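Local structure of uncharacterized protein (Thermus thermophilus HB8, 6SCE) at residues P4-L9 and A32-Y37; L116-A121 and S132-A137; E149-A154 and A216-G221; P166-A171 and V182-L187. The protein is probably a CRISPR defence DNA nuclease of the type III response, switched on when its CARF domains bind cyclic oligoadenylate. All blocks are in the same frame, centred on the assembly; numbering follows the deposited sequence.

The contacts follow one another along the N-terminal half of the chain, except that contact 4 lies in sequence between the two segments of contact 3. Contacts 1 and 2 belong to the same seven-stranded sheet, one in its parallel part and one at its antiparallel edge, with centres about 21 Å apart. Contact 4 is in the next sheet; its centre is about 12 Å from that of contact 2, and the two touch through E134 and R185. Contact 3 stands about 16 Å from contact 4, centre to centre. All four lie near the bound nucleic acid, probably the cyclic oligoadenylate activator: nearest atoms are about 4 Å away for contact 4, about 5 Å for contact 3 and about 6 Å for contacts 1 and 2.

Contact 1. Residues P4-L9 and A32-Y37; sequences PVYLCL and AKAVFY
Y6 bonds to the neighbouring strand through both its backbone N and its backbone O: the O takes the N-H of V35, 2.8 Å from V35 N, and the N donates to K33 O at 3.1 Å. Two residues on, C8 does the same, its N reaching V35 O at 2.9 Å while its O accepts from Y37 N. At the other end of the pair A32 N bonds to P4 O. The pairs therefore run in parallel register, Y6 beside A34, C8 beside F36, and L7 and L9 beside V35 and Y37.

On the face carrying Y6, A34, C8 and F36, the methyl of A34 meets the edge of the Y6 ring. C8 CB lies over one face of that ring and also touches F36 CD1 at 3.7 Å, while its sulfur stands at the edge of the phenyl ring, 5.1 Å from the centroid. The Y6 hydroxyl ends at A17 O and N84.

On the other face L7 and V35 lie side by side, L7 CD2 against V35 CB at 3.7 Å. With CG anti to the carbonyl carbon (chi1 -56°), the Y37 ring swings back over the strand 5-9, so that its edge meets L7 CB and its OH packs on L7 CD2. The V5 side chain crosses that of K33, both methyls near K33 CG.

Helix 15-28 links the two strands and packs on Y6 and C8, making a beta-alpha-beta crossover. Strand order 3-2-1-4-5 through the parallel part of the sheet is that of a Rossmann-like fold, as expected of a CARF domain.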
loop_
_atom_site.group_PDB
_atom_site.type_symbol
_atom_site.label_atom_id
_atom_site.label_comp_id
_atom_site.label_asym_id
_atom_site.label_seq_id
_atom_site.Cartn_x
_atom_site.Cartn_y
_atom_site.Cartn_z
ATOM N N PRO A 4 18.312 -30.959 -6.518
ATOM C CA PRO A 4 16.933 -30.444 -6.369
ATOM C C PRO A 4 16.591 -29.323 -7.356
ATOM O O PRO A 4 17.493 -28.676 -7.921
ATOM C CB PRO A 4 16.933 -29.935 -4.936
ATOM C CG PRO A 4 18.324 -29.426 -4.778
ATOM C CD PRO A 4 19.172 -30.485 -5.432
ATOM N N VAL A 5 15.288 -29.095 -7.564
ATOM C CA VAL A 5 14.823 -28.045 -8.446
ATOM C C VAL A 5 14.123 -26.997 -7.563
ATOM O O VAL A 5 13.413 -27.332 -6.621
ATOM C CB VAL A 5 13.894 -28.573 -9.555
ATOM C CG1 VAL A 5 13.203 -27.454 -10.297
ATOM C CG2 VAL A 5 14.684 -29.441 -10.548
ATOM N N TYR A 6 14.398 -25.741 -7.861
ATOM C CA TYR A 6 13.787 -24.620 -7.166
ATOM C C TYR A 6 12.627 -24.153 -7.968
ATOM O O TYR A 6 12.799 -23.714 -9.090
ATOM C CB TYR A 6 14.808 -23.490 -7.013
ATOM C CG TYR A 6 14.375 -22.287 -6.207
ATOM C CD1 TYR A 6 13.710 -22.419 -5.002
ATOM C CD2 TYR A 6 14.688 -21.018 -6.639
ATOM C CE1 TYR A 6 13.352 -21.300 -4.249
ATOM C CE2 TYR A 6 14.340 -19.899 -5.895
ATOM C CZ TYR A 6 13.669 -20.043 -4.721
ATOM O OH TYR A 6 13.376 -18.904 -3.989
ATOM N N LEU A 7 11.439 -24.207 -7.368
ATOM C CA LEU A 7 10.200 -23.656 -7.950
ATOM C C LEU A 7 9.778 -22.417 -7.155
ATOM O O LEU A 7 9.623 -22.493 -5.947
ATOM C CB LEU A 7 9.068 -24.683 -7.842
ATOM C CG LEU A 7 9.341 -26.041 -8.549
ATOM C CD1 LEU A 7 8.101 -26.899 -8.510
ATOM C CD2 LEU A 7 9.819 -25.877 -9.963
ATOM N N CYS A 8 9.562 -21.301 -7.827
ATOM C CA CYS A 8 9.462 -20.017 -7.108
ATOM C C CYS A 8 8.498 -19.042 -7.761
ATOM O O CYS A 8 8.693 -18.609 -8.892
ATOM C CB CYS A 8 10.862 -19.426 -7.053
ATOM S SG CYS A 8 11.082 -17.949 -6.026
ATOM N N LEU A 9 7.486 -18.633 -7.017
ATOM C CA LEU A 9 6.652 -17.525 -7.433
ATOM C C LEU A 9 7.524 -16.273 -7.457
ATOM O O LEU A 9 8.316 -16.027 -6.546
ATOM C CB LEU A 9 5.482 -17.345 -6.466
ATOM C CG LEU A 9 4.524 -18.503 -6.224
ATOM C CD1 LEU A 9 3.429 -18.044 -5.268
ATOM C CD2 LEU A 9 3.948 -18.967 -7.551
ATOM N N ALA A 32 19.625 -28.028 -9.690
ATOM C CA ALA A 32 19.679 -28.366 -11.116
ATOM C C ALA A 32 19.219 -27.197 -11.960
ATOM O O ALA A 32 19.774 -26.919 -13.027
ATOM C CB ALA A 32 18.830 -29.610 -11.409
ATOM N N LYS A 33 18.189 -26.493 -11.490
ATOM C CA LYS A 33 17.673 -25.355 -12.224
ATOM C C LYS A 33 16.624 -24.668 -11.358
ATOM O O LYS A 33 16.203 -25.215 -10.353
ATOM C CB LYS A 33 17.023 -25.773 -13.551
ATOM C CG LYS A 33 15.836 -26.704 -13.383
ATOM C CD LYS A 33 15.105 -26.935 -14.698
ATOM C CE LYS A 33 13.938 -27.887 -14.477
ATOM N NZ LYS A 33 13.160 -28.084 -15.729
ATOM N N ALA A 34 16.238 -23.480 -11.759
ATOM C CA ALA A 34 15.189 -22.755 -11.033
ATOM C C ALA A 34 14.105 -22.461 -12.036
ATOM O O ALA A 34 14.390 -22.141 -13.176
ATOM C CB ALA A 34 15.727 -21.464 -10.454
ATOM N N VAL A 35 12.859 -22.594 -11.607
ATOM C CA VAL A 35 11.730 -22.257 -12.436
ATOM C C VAL A 35 10.968 -21.137 -11.727
ATOM O O VAL A 35 10.563 -21.303 -10.581
ATOM C CB VAL A 35 10.791 -23.477 -12.635
ATOM C CG1 VAL A 35 9.628 -23.119 -13.541
ATOM C CG2 VAL A 35 11.537 -24.682 -13.207
ATOM N N PHE A 36 10.765 -20.041 -12.420
ATOM C CA PHE A 36 10.063 -18.907 -11.864
ATOM C C PHE A 36 8.690 -18.749 -12.495
ATOM O O PHE A 36 8.573 -18.635 -13.700
ATOM C CB PHE A 36 10.865 -17.654 -12.063
ATOM C CG PHE A 36 12.150 -17.687 -11.306
ATOM C CD1 PHE A 36 12.147 -17.556 -9.931
ATOM C CD2 PHE A 36 13.334 -17.969 -11.952
ATOM C CE1 PHE A 36 13.337 -17.634 -9.204
ATOM C CE2 PHE A 36 14.522 -18.060 -11.242
ATOM C CZ PHE A 36 14.531 -17.905 -9.871
ATOM N N TYR A 37 7.681 -18.717 -11.660
ATOM C CA TYR A 37 6.305 -18.464 -12.112
ATOM C C TYR A 37 6.069 -16.992 -11.892
ATOM O O TYR A 37 5.766 -16.521 -10.772
ATOM C CB TYR A 37 5.350 -19.377 -11.356
ATOM C CG TYR A 37 5.721 -20.827 -11.503
ATOM C CD1 TYR A 37 5.328 -21.573 -12.619
ATOM C CD2 TYR A 37 6.505 -21.461 -10.545
ATOM C CE1 TYR A 37 5.699 -22.912 -12.749
ATOM C CE2 TYR A 37 6.866 -22.781 -10.675
ATOM C CZ TYR A 37 6.478 -23.491 -11.775
ATOM O OH TYR A 37 6.885 -24.767 -11.870
#

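Contact 2. Residues L116-A121 and S132-A137; sequences LEAPRA and SLEAEA
L133 packs its branch against the backbone leading into strand 120-125. Its CG lies anti to the carbonyl carbon (chi1 -61°), which lays CD1 along the R120–A121 peptide, 3.6 Å from A121 N, and sets CD2 on A121 CB at 3.8 Å. The main chain of L133 is anchored alongside, its N donating to P119 O at 2.8 Å. L19 and V23 of helix 15-28 close over the same leucine. Cut back to alanine, this position would probably leave A121 CB and the two helix residues facing a gap.

E134 points away at its root, but a bend at chi2 (-73°) brings the carboxylate back onto the methyl of A118, with OE2 3.6 Å from A118 CB. The charge itself belongs to R185, whose NH2 is modelled too close for that length to be trusted. S132 OG shares a water with A118 O.

R120 NH2 reaches E117 OE1 in the guanidinium plane, at 3.0 Å and nearly straight, and its NH1 pairs with E130. What joins the two segments is thus one backbone bond, the leucine's apolar packing and a shared water, while the charged groups pair within 116-121 or with residues beyond the contact.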
loop_
_atom_site.group_PDB
_atom_site.type_symbol
_atom_site.label_atom_id
_atom_site.label_comp_id
_atom_site.label_asym_id
_atom_site.label_seq_id
_atom_site.Cartn_x
_atom_site.Cartn_y
_atom_site.Cartn_z
ATOM N N LEU A 116 14.203 -4.969 12.294
ATOM C CA LEU A 116 15.390 -5.332 13.043
ATOM C C LEU A 116 15.573 -6.811 13.335
ATOM O O LEU A 116 16.474 -7.181 14.086
ATOM C CB LEU A 116 15.486 -4.517 14.351
ATOM C CG LEU A 116 15.690 -3.020 14.199
ATOM C CD1 LEU A 116 15.851 -2.400 15.581
ATOM C CD2 LEU A 116 16.889 -2.693 13.344
ATOM N N GLU A 117 14.754 -7.679 12.744
ATOM C CA GLU A 117 14.995 -9.122 12.858
ATOM C C GLU A 117 15.568 -9.680 11.575
ATOM O O GLU A 117 15.419 -9.068 10.531
ATOM C CB GLU A 117 13.714 -9.837 13.181
ATOM C CG GLU A 117 13.321 -9.704 14.643
ATOM C CD GLU A 117 12.291 -10.731 15.057
ATOM O OE1 GLU A 117 11.963 -11.620 14.246
ATOM O OE2 GLU A 117 11.785 -10.624 16.192
ATOM N N ALA A 118 16.215 -10.833 11.632
ATOM C CA ALA A 118 16.573 -11.522 10.404
ATOM C C ALA A 118 15.296 -12.162 9.868
ATOM O O ALA A 118 14.396 -12.519 10.648
ATOM C CB ALA A 118 17.619 -12.598 10.651
ATOM N N PRO A 119 15.220 -12.345 8.552
ATOM C CA PRO A 119 14.063 -13.097 8.003
ATOM C C PRO A 119 14.009 -14.520 8.527
ATOM O O PRO A 119 15.034 -15.041 8.990
ATOM C CB PRO A 119 14.329 -13.126 6.500
ATOM C CG PRO A 119 15.301 -12.036 6.256
ATOM C CD PRO A 119 16.146 -11.922 7.497
ATOM N N ARG A 120 12.829 -15.133 8.460
ATOM C CA ARG A 120 12.618 -16.522 8.852
ATOM C C ARG A 120 12.179 -17.345 7.661
ATOM O O ARG A 120 11.465 -16.843 6.800
ATOM C CB ARG A 120 11.523 -16.594 9.903
ATOM C CG ARG A 120 11.779 -15.750 11.140
ATOM C CD ARG A 120 10.603 -15.826 12.100
ATOM N NE ARG A 120 10.809 -14.894 13.185
ATOM C CZ ARG A 120 10.392 -15.061 14.427
ATOM N NH1 ARG A 120 9.719 -16.145 14.782
ATOM N NH2 ARG A 120 10.654 -14.121 15.314
ATOM N N ALA A 121 12.609 -18.599 7.603
ATOM C CA ALA A 121 12.000 -19.572 6.695
ATOM C C ALA A 121 10.871 -20.262 7.434
ATOM O O ALA A 121 11.067 -20.770 8.548
ATOM C CB ALA A 121 13.030 -20.607 6.250
ATOM N N SER A 132 15.474 -19.242 11.703
ATOM C CA SER A 132 15.998 -17.932 11.458
ATOM C C SER A 132 16.994 -18.018 10.340
ATOM O O SER A 132 17.767 -18.985 10.266
ATOM C CB SER A 132 16.692 -17.411 12.718
ATOM O OG SER A 132 17.140 -16.099 12.479
ATOM N N LEU A 133 16.953 -17.043 9.436
ATOM C CA LEU A 133 17.842 -17.014 8.278
ATOM C C LEU A 133 19.005 -16.053 8.452
ATOM O O LEU A 133 19.379 -15.297 7.521
ATOM C CB LEU A 133 17.047 -16.693 6.994
ATOM C CG LEU A 133 15.960 -17.743 6.701
ATOM C CD1 LEU A 133 15.233 -17.320 5.437
ATOM C CD2 LEU A 133 16.523 -19.152 6.577
ATOM N N GLU A 134 19.651 -16.127 9.627
ATOM C CA GLU A 134 20.805 -15.274 9.902
ATOM C C GLU A 134 21.877 -15.468 8.891
ATOM O O GLU A 134 22.458 -14.511 8.426
ATOM C CB GLU A 134 21.438 -15.599 11.261
ATOM C CG GLU A 134 20.586 -15.225 12.430
ATOM C CD GLU A 134 20.523 -13.734 12.691
ATOM O OE1 GLU A 134 21.282 -12.924 12.096
ATOM O OE2 GLU A 134 19.667 -13.375 13.520
ATOM N N ALA A 135 22.159 -16.721 8.551
ATOM C CA ALA A 135 23.276 -17.043 7.665
ATOM C C ALA A 135 23.002 -16.706 6.210
ATOM O O ALA A 135 23.883 -16.232 5.502
ATOM C CB ALA A 135 23.641 -18.525 7.783
ATOM N N GLU A 136 21.770 -16.985 5.779
ATOM C CA GLU A 136 21.343 -16.783 4.394
ATOM C C GLU A 136 20.936 -15.333 4.070
ATOM O O GLU A 136 20.819 -14.966 2.908
ATOM C CB GLU A 136 20.132 -17.685 4.127
ATOM C CG GLU A 136 20.424 -19.170 4.284
ATOM C CD GLU A 136 20.086 -19.726 5.661
ATOM O OE1 GLU A 136 20.030 -18.952 6.650
ATOM O OE2 GLU A 136 19.843 -20.955 5.762
ATOM N N ALA A 137 20.711 -14.531 5.104
ATOM C CA ALA A 137 20.352 -13.099 4.938
ATOM C C ALA A 137 21.129 -12.391 3.858
ATOM O O ALA A 137 22.374 -12.500 3.772
ATOM C CB ALA A 137 20.576 -12.370 6.257
HETATM O O HOH W 1 14.802 -14.548 12.549
#

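Contact 3. Residues E149-A154 and A216-G221; sequences EPLGEA and AKRLGG
L151 leans towards helix 206-220 and lays its branched end over one face of the R218 guanidinium group. Its CB is 3.7 Å from R218 NH2. The CD1 methyl goes further in, reaching R218 O at 3.4 Å and L219 CD2 at 4.4 Å. E45 and K49 of helix 44-59 flank the same leucine, and K49 also bonds to R218 O.

G152 then turns the chain. With its positive phi it is the C-prime residue of a Schellman motif closing helix 140-148, its N bonded to E149 O, and the reversal carries the chain on to E153 beside the arginine.

E153 makes the polar link. Bent at chi2 (-71°), its chain turns a single oxygen, OE2, to both terminal nitrogens of R218, at 2.9 Å from NH1 and 3.2 Å from NH2. The grip is end-on and falls in the guanidinium plane, but the carboxylate stands 75° to that plane and meets the donors on the anti side of OE2. R218 gets there by an extended run from CG to NE, starting with CG anti to the backbone N (chi1 161°). The stem of E153 meanwhile crosses L219, CG to CD2 at 3.9 Å.

Each charge has a second mate: R176 also bonds to E153 OE2, and R218 NE pairs with E45. One carboxylate oxygen thus serves two arginines, whose like charges lie close together and are probably offset by the two glutamates. With the leucine over its face, the E153 carboxylate at its edge and E45 paired with NE, the R218 group should have little freedom to turn.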
loop_
_atom_site.group_PDB
_atom_site.type_symbol
_atom_site.label_atom_id
_atom_site.label_comp_id
_atom_site.label_asym_id
_atom_site.label_seq_id
_atom_site.Cartn_x
_atom_site.Cartn_y
_atom_site.Cartn_z
ATOM N N GLU A 149 22.518 -1.272 -8.482
ATOM C CA GLU A 149 23.114 -1.352 -9.805
ATOM C C GLU A 149 22.075 -1.207 -10.924
ATOM O O GLU A 149 22.253 -0.381 -11.826
ATOM C CB GLU A 149 23.937 -2.644 -9.947
ATOM C CG GLU A 149 24.661 -2.783 -11.279
ATOM C CD GLU A 149 23.734 -3.130 -12.447
ATOM O OE1 GLU A 149 22.787 -3.946 -12.269
ATOM O OE2 GLU A 149 23.960 -2.602 -13.569
ATOM N N PRO A 150 20.984 -1.997 -10.897
ATOM C CA PRO A 150 20.038 -1.804 -12.010
ATOM C C PRO A 150 19.347 -0.441 -12.059
ATOM O O PRO A 150 18.839 -0.079 -13.095
ATOM C CB PRO A 150 18.986 -2.904 -11.779
ATOM C CG PRO A 150 19.119 -3.268 -10.361
ATOM C CD PRO A 150 20.591 -3.139 -10.062
ATOM N N LEU A 151 19.277 0.278 -10.938
ATOM C CA LEU A 151 18.692 1.611 -10.928
ATOM C C LEU A 151 19.736 2.705 -11.285
ATOM O O LEU A 151 19.419 3.882 -11.243
ATOM C CB LEU A 151 18.111 1.928 -9.549
ATOM C CG LEU A 151 16.838 1.202 -9.095
ATOM C CD1 LEU A 151 16.580 1.441 -7.617
ATOM C CD2 LEU A 151 15.638 1.625 -9.912
ATOM N N GLY A 152 20.969 2.313 -11.577
ATOM C CA GLY A 152 22.031 3.251 -11.931
ATOM C C GLY A 152 22.541 4.062 -10.747
ATOM O O GLY A 152 23.044 5.176 -10.919
ATOM N N GLU A 153 22.420 3.521 -9.539
ATOM C CA GLU A 153 22.821 4.246 -8.344
ATOM C C GLU A 153 24.214 3.799 -7.971
ATOM O O GLU A 153 24.420 2.630 -7.591
ATOM C CB GLU A 153 21.880 3.964 -7.160
ATOM C CG GLU A 153 20.448 4.430 -7.355
ATOM C CD GLU A 153 20.274 5.946 -7.325
ATOM O OE1 GLU A 153 21.185 6.682 -6.889
ATOM O OE2 GLU A 153 19.211 6.405 -7.769
ATOM N N ALA A 154 25.172 4.727 -8.055
ATOM C CA ALA A 154 26.494 4.467 -7.542
ATOM C C ALA A 154 26.459 4.499 -6.021
ATOM O O ALA A 154 25.623 5.151 -5.401
ATOM C CB ALA A 154 27.515 5.479 -8.092
ATOM N N ALA A 216 12.712 5.729 -0.349
ATOM C CA ALA A 216 13.003 4.454 0.326
ATOM C C ALA A 216 12.386 3.313 -0.462
ATOM O O ALA A 216 13.013 2.265 -0.654
ATOM C CB ALA A 216 12.440 4.458 1.752
ATOM N N LYS A 217 11.168 3.518 -0.933
ATOM C CA LYS A 217 10.444 2.425 -1.637
ATOM C C LYS A 217 11.041 2.168 -3.007
ATOM O O LYS A 217 11.163 1.003 -3.427
ATOM C CB LYS A 217 8.948 2.720 -1.737
ATOM C CG LYS A 217 8.163 2.716 -0.415
ATOM C CD LYS A 217 8.625 1.710 0.644
ATOM C CE LYS A 217 7.700 1.751 1.867
ATOM N NZ LYS A 217 8.170 0.810 2.912
ATOM N N ARG A 218 11.461 3.222 -3.701
ATOM C CA ARG A 218 12.167 3.027 -4.984
ATOM C C ARG A 218 13.505 2.305 -4.846
ATOM O O ARG A 218 13.786 1.385 -5.606
ATOM C CB ARG A 218 12.384 4.367 -5.693
ATOM C CG ARG A 218 13.475 4.303 -6.746
ATOM C CD ARG A 218 13.538 5.558 -7.613
ATOM N NE ARG A 218 14.554 5.391 -8.659
ATOM C CZ ARG A 218 15.866 5.531 -8.477
ATOM N NH1 ARG A 218 16.352 5.895 -7.293
ATOM N NH2 ARG A 218 16.703 5.346 -9.502
ATOM N N LEU A 219 14.350 2.745 -3.909
ATOM C CA LEU A 219 15.647 2.156 -3.676
ATOM C C LEU A 219 15.602 0.729 -3.159
ATOM O O LEU A 219 16.361 -0.118 -3.634
ATOM C CB LEU A 219 16.454 2.989 -2.658
ATOM C CG LEU A 219 16.904 4.347 -3.224
ATOM C CD1 LEU A 219 17.550 5.185 -2.162
ATOM C CD2 LEU A 219 17.859 4.177 -4.399
ATOM N N GLY A 220 14.768 0.490 -2.149
ATOM C CA GLY A 220 14.818 -0.740 -1.394
ATOM C C GLY A 220 13.568 -1.588 -1.423
ATOM O O GLY A 220 13.505 -2.609 -0.742
ATOM N N GLY A 221 12.572 -1.134 -2.166
ATOM C CA GLY A 221 11.317 -1.858 -2.317
ATOM C C GLY A 221 10.320 -1.736 -1.194
ATOM O O GLY A 221 10.430 -0.921 -0.270
#

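Contact 4. Residues P166-A171 and V182-L187; sequences PGAQAA and VVHRGL
Q169 and V183 carry both hydrogen bonds of this strand pair: Q169 N gives to V183 O at 2.9 Å, and V183 N returns to Q169 O at 2.8 Å. They form an antiparallel hydrogen-bonded pair, followed by A170 and V182 as a non-hydrogen-bonded one. V182 CA adds a C-H contact to Q169 O.

Water extends the polar set. One water donates to V183 O, which thus receives two donors; its approach to Q169 OE1 is too short to be trusted, and that amide oxygen is held by L140 N. Another accepts from R185 N at 2.8 Å and gives a weak bond to G167 O, joining the strands where they part.

The apolar contacts are small. V182 spreads its two methyls, CG1 to A168 CB at 4.0 Å and CG2 to A170 CB, with P161 and F164 packing on it from the loop.

The H184 ring is used edge-on. Its CG is anti to the backbone N (chi1 -179°), which brings the edge of the imidazole to the P166–A168 backbone: ND1 lies 3.6 Å from A168 CB, and CE1 is 3.4 Å from P166 O, in the ring plane. R185 CG rests on one face. A serine in its place would probably take away the ring edge that P166 and A168 rest against and leave the loop before strand 169-172 freer to shift.

H184 also opens a type I' turn to L187, with backbone bonds in both directions between those two. Strands 169-172 and 179-184 form a beta hairpin, and the tight turn carries the chain into strand 187-192, making an antiparallel meander.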
loop_
_atom_site.group_PDB
_atom_site.type_symbol
_atom_site.label_atom_id
_atom_site.label_comp_id
_atom_site.label_asym_id
_atom_site.label_seq_id
_atom_site.Cartn_x
_atom_site.Cartn_y
_atom_site.Cartn_z
ATOM N N PRO A 166 24.641 -4.004 16.298
ATOM C CA PRO A 166 25.895 -4.459 15.699
ATOM C C PRO A 166 25.659 -5.322 14.463
ATOM O O PRO A 166 24.700 -6.084 14.417
ATOM C CB PRO A 166 26.544 -5.298 16.824
ATOM C CG PRO A 166 25.974 -4.741 18.092
ATOM C CD PRO A 166 24.566 -4.306 17.747
ATOM N N GLY A 167 26.525 -5.197 13.469
ATOM C CA GLY A 167 26.449 -6.069 12.321
ATOM C C GLY A 167 25.882 -5.414 11.082
ATOM O O GLY A 167 26.034 -5.953 10.003
ATOM N N ALA A 168 25.278 -4.231 11.218
ATOM C CA ALA A 168 24.763 -3.517 10.061
ATOM C C ALA A 168 25.867 -3.137 9.098
ATOM O O ALA A 168 26.988 -2.840 9.498
ATOM C CB ALA A 168 24.002 -2.271 10.486
ATOM N N GLN A 169 25.533 -3.131 7.820
ATOM C CA GLN A 169 26.416 -2.628 6.783
ATOM C C GLN A 169 25.702 -1.452 6.106
ATOM O O GLN A 169 24.460 -1.450 5.962
ATOM C CB GLN A 169 26.670 -3.699 5.714
ATOM C CG GLN A 169 27.282 -5.049 6.154
ATOM C CD GLN A 169 27.103 -6.108 5.040
ATOM O OE1 GLN A 169 25.957 -6.599 4.769
ATOM N NE2 GLN A 169 28.217 -6.445 4.352
ATOM N N ALA A 170 26.459 -0.481 5.621
ATOM C CA ALA A 170 25.846 0.714 5.046
ATOM C C ALA A 170 26.563 1.225 3.821
ATOM O O ALA A 170 27.764 0.992 3.617
ATOM C CB ALA A 170 25.734 1.807 6.092
ATOM N N ALA A 171 25.809 1.912 2.983
ATOM C CA ALA A 171 26.356 2.535 1.786
ATOM C C ALA A 171 25.791 3.928 1.615
ATOM O O ALA A 171 24.607 4.158 1.817
ATOM C CB ALA A 171 26.013 1.724 0.571
ATOM N N VAL A 182 21.099 1.219 4.488
ATOM C CA VAL A 182 21.617 0.337 5.506
ATOM C C VAL A 182 21.001 -1.063 5.304
ATOM O O VAL A 182 19.793 -1.204 5.107
ATOM C CB VAL A 182 21.304 0.877 6.940
ATOM C CG1 VAL A 182 21.914 0.016 8.027
ATOM C CG2 VAL A 182 21.814 2.320 7.091
ATOM N N VAL A 183 21.843 -2.078 5.328
ATOM C CA VAL A 183 21.392 -3.492 5.339
ATOM C C VAL A 183 21.772 -4.122 6.650
ATOM O O VAL A 183 22.940 -4.175 7.034
ATOM C CB VAL A 183 21.924 -4.284 4.151
ATOM C CG1 VAL A 183 21.524 -5.748 4.261
ATOM C CG2 VAL A 183 21.406 -3.668 2.858
ATOM N N HIS A 184 20.762 -4.559 7.366
ATOM C CA HIS A 184 20.930 -5.152 8.672
ATOM C C HIS A 184 20.128 -6.428 8.753
ATOM O O HIS A 184 18.904 -6.406 8.533
ATOM C CB HIS A 184 20.437 -4.204 9.734
ATOM C CG HIS A 184 20.600 -4.738 11.116
ATOM N ND1 HIS A 184 21.837 -4.920 11.699
ATOM C CD2 HIS A 184 19.688 -5.139 12.028
ATOM C CE1 HIS A 184 21.673 -5.424 12.908
ATOM N NE2 HIS A 184 20.379 -5.546 13.141
ATOM N N ARG A 185 20.841 -7.531 9.015
ATOM C CA ARG A 185 20.286 -8.873 9.160
ATOM C C ARG A 185 19.342 -9.189 7.983
ATOM O O ARG A 185 18.232 -9.668 8.164
ATOM C CB ARG A 185 19.591 -9.061 10.507
ATOM C CG ARG A 185 20.542 -8.829 11.697
ATOM C CD ARG A 185 19.853 -8.939 13.045
ATOM N NE ARG A 185 19.437 -10.302 13.338
ATOM C CZ ARG A 185 18.563 -10.655 14.292
ATOM N NH1 ARG A 185 17.999 -9.752 15.095
ATOM N NH2 ARG A 185 18.244 -11.936 14.455
ATOM N N GLY A 186 19.804 -8.860 6.795
ATOM C CA GLY A 186 19.084 -9.219 5.582
ATOM C C GLY A 186 17.993 -8.288 5.111
ATOM O O GLY A 186 17.347 -8.599 4.113
ATOM N N LEU A 187 17.773 -7.164 5.798
ATOM C CA LEU A 187 16.721 -6.240 5.431
ATOM C C LEU A 187 17.254 -4.842 5.149
ATOM O O LEU A 187 18.280 -4.429 5.741
ATOM C CB LEU A 187 15.659 -6.185 6.527
ATOM C CG LEU A 187 14.867 -7.458 6.827
ATOM C CD1 LEU A 187 13.954 -7.148 8.004
ATOM C CD2 LEU A 187 14.105 -7.883 5.593
HETATM O O HOH W 2 23.503 -7.462 9.854
HETATM O O HOH W 3 24.369 -6.615 6.646
#